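Local coordinates for DNA repair protein RECN (Deinococcus radiodurans, PDB 4ABX), which may take part in recombinational repair of damaged DNA as an ATP-binding, Smc-like protein, of which this chain is the coiled-coil domain, at residues Glu122-Asp125 against Arg126-Arg130. Sequence-based numbering, arbitrary orientation.
Sequences EALD and RVEAR
Glu122 and Arg126, one helical turn apart near the start of helix 121-141, run side by side and join through a long salt bridge, OE1 of Glu122 lying 3.8 Å from NH1 of Arg126. The carboxylate oxygen comes in at the edge of the guanidinium, in its plane, although the two flat groups are turned 77° against each other. A bend at chi3 (-64°) folds the arginine back over its own helix, where one face lies over Glu122 O and Ala123 CA, both offset toward its rim; NH1 is 3.1 Å from Glu122 O at an angle too poor for a hydrogen bond. The small methyl of Ala123, CB 3.9 Å from Arg126 NH2, probably lets the group lie this close.

Backbone bonds of the alpha-helical pattern tie the turns together: Val127 N to Ala123 O and Ala129 N to Asp125 O are both 2.9 Å, Glu128 N to Leu124 O is the straightest, and Arg126 N to Glu122 O is weak. Upstream, Asp120 OD1 accepts a hydrogen bond from Ala123 N.

Leu124 and Glu128 both touch Leu41 of helix 33-63. With Leu124 CG anti to the backbone N (chi1 175°), the Glu128 chain crosses it obliquely, OE2 3.6 Å from Leu124 CG and the Glu128 CG methylene 4.0 Å from CD1. Cutting Leu124 back to an alanine here removes CG and both methyls, which is likely to leave Glu128 CG and OE2 without that neighbour and open a gap against Leu41.

Glu128 OE2 also lies 3.9 Å from Asp125 OD1, a pairing of like charges that probably costs some energy. Backbone bonds thus probably carry most of the local cohesion, the long ion pair adding modestly at the surface, while Leu124 and Ala123 meet Leu41 and Leu44 of helix 33-63 in this coiled-coil domain.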
loop_
_atom_site.group_PDB
_atom_site.type_symbol
_atom_site.label_atom_id
_atom_site.label_comp_id
_atom_site.label_asym_id
_atom_site.label_seq_id
_atom_site.Cartn_x
_atom_site.Cartn_y
_atom_site.Cartn_z
ATOM N N GLU A 122 -9.805 0.963 -32.546
ATOM C CA GLU A 122 -10.298 0.558 -33.861
ATOM C C GLU A 122 -9.420 1.094 -34.982
ATOM O O GLU A 122 -9.094 0.379 -35.931
ATOM C CB GLU A 122 -11.730 1.056 -34.084
ATOM C CG GLU A 122 -12.775 0.474 -33.153
ATOM C CD GLU A 122 -14.186 0.899 -33.533
ATOM O OE1 GLU A 122 -14.406 1.250 -34.714
ATOM O OE2 GLU A 122 -15.073 0.878 -32.653
ATOM N N ALA A 123 -9.060 2.370 -34.886
ATOM C CA ALA A 123 -8.245 2.996 -35.916
ATOM C C ALA A 123 -6.833 2.419 -35.878
ATOM O O ALA A 123 -6.254 2.095 -36.917
ATOM C CB ALA A 123 -8.227 4.511 -35.738
ATOM N N LEU A 124 -6.292 2.278 -34.672
ATOM C CA LEU A 124 -4.953 1.727 -34.487
ATOM C C LEU A 124 -4.793 0.356 -35.150
ATOM O O LEU A 124 -3.843 0.137 -35.903
ATOM C CB LEU A 124 -4.607 1.636 -33.001
ATOM C CG LEU A 124 -3.279 0.957 -32.672
ATOM C CD1 LEU A 124 -2.154 1.586 -33.468
ATOM C CD2 LEU A 124 -2.983 1.045 -31.169
ATOM N N ASP A 125 -5.717 -0.559 -34.866
ATOM C CA ASP A 125 -5.672 -1.896 -35.459
ATOM C C ASP A 125 -5.741 -1.853 -36.986
ATOM O O ASP A 125 -5.132 -2.676 -37.665
ATOM C CB ASP A 125 -6.790 -2.786 -34.908
ATOM C CG ASP A 125 -6.422 -3.441 -33.585
ATOM O OD1 ASP A 125 -5.218 -3.476 -33.245
ATOM O OD2 ASP A 125 -7.337 -3.929 -32.889
ATOM N N ARG A 126 -6.484 -0.894 -37.521
ATOM C CA ARG A 126 -6.616 -0.773 -38.966
ATOM C C ARG A 126 -5.335 -0.237 -39.602
ATOM O O ARG A 126 -4.958 -0.650 -40.697
ATOM C CB ARG A 126 -7.816 0.099 -39.324
ATOM C CG ARG A 126 -9.148 -0.542 -38.969
ATOM C CD ARG A 126 -10.312 0.171 -39.642
ATOM N NE ARG A 126 -10.459 1.549 -39.185
ATOM C CZ ARG A 126 -11.170 1.907 -38.120
ATOM N NH1 ARG A 126 -11.795 0.983 -37.399
ATOM N NH2 ARG A 126 -11.256 3.186 -37.774
ATOM N N VAL A 127 -4.667 0.675 -38.905
ATOM C CA VAL A 127 -3.391 1.209 -39.363
ATOM C C VAL A 127 -2.342 0.110 -39.377
ATOM O O VAL A 127 -1.551 0.007 -40.318
ATOM C CB VAL A 127 -2.906 2.359 -38.468
ATOM C CG1 VAL A 127 -1.446 2.667 -38.738
ATOM C CG2 VAL A 127 -3.772 3.594 -38.685
ATOM N N GLU A 128 -2.336 -0.711 -38.330
ATOM C CA GLU A 128 -1.402 -1.825 -38.252
ATOM C C GLU A 128 -1.675 -2.861 -39.340
ATOM O O GLU A 128 -0.746 -3.404 -39.933
ATOM C CB GLU A 128 -1.443 -2.478 -36.864
ATOM C CG GLU A 128 -1.027 -1.548 -35.727
ATOM C CD GLU A 128 -0.761 -2.292 -34.428
ATOM O OE1 GLU A 128 0.219 -3.067 -34.370
ATOM O OE2 GLU A 128 -1.533 -2.099 -33.463
ATOM N N ALA A 129 -2.953 -3.130 -39.593
ATOM C CA ALA A 129 -3.340 -4.091 -40.619
ATOM C C ALA A 129 -2.861 -3.666 -42.010
ATOM O O ALA A 129 -2.426 -4.503 -42.802
ATOM C CB ALA A 129 -4.849 -4.302 -40.610
ATOM N N ARG A 130 -2.937 -2.371 -42.309
ATOM C CA ARG A 130 -2.462 -1.868 -43.599
ATOM C C ARG A 130 -0.945 -1.992 -43.697
ATOM O O ARG A 130 -0.412 -2.435 -44.714
ATOM C CB ARG A 130 -2.882 -0.408 -43.818
ATOM C CG ARG A 130 -2.469 0.169 -45.184
ATOM C CD ARG A 130 -3.177 -0.548 -46.345
ATOM N NE ARG A 130 -2.768 -0.041 -47.657
ATOM C CZ ARG A 130 -3.043 -0.645 -48.812
ATOM N NH1 ARG A 130 -3.724 -1.785 -48.821
ATOM N NH2 ARG A 130 -2.632 -0.116 -49.958
#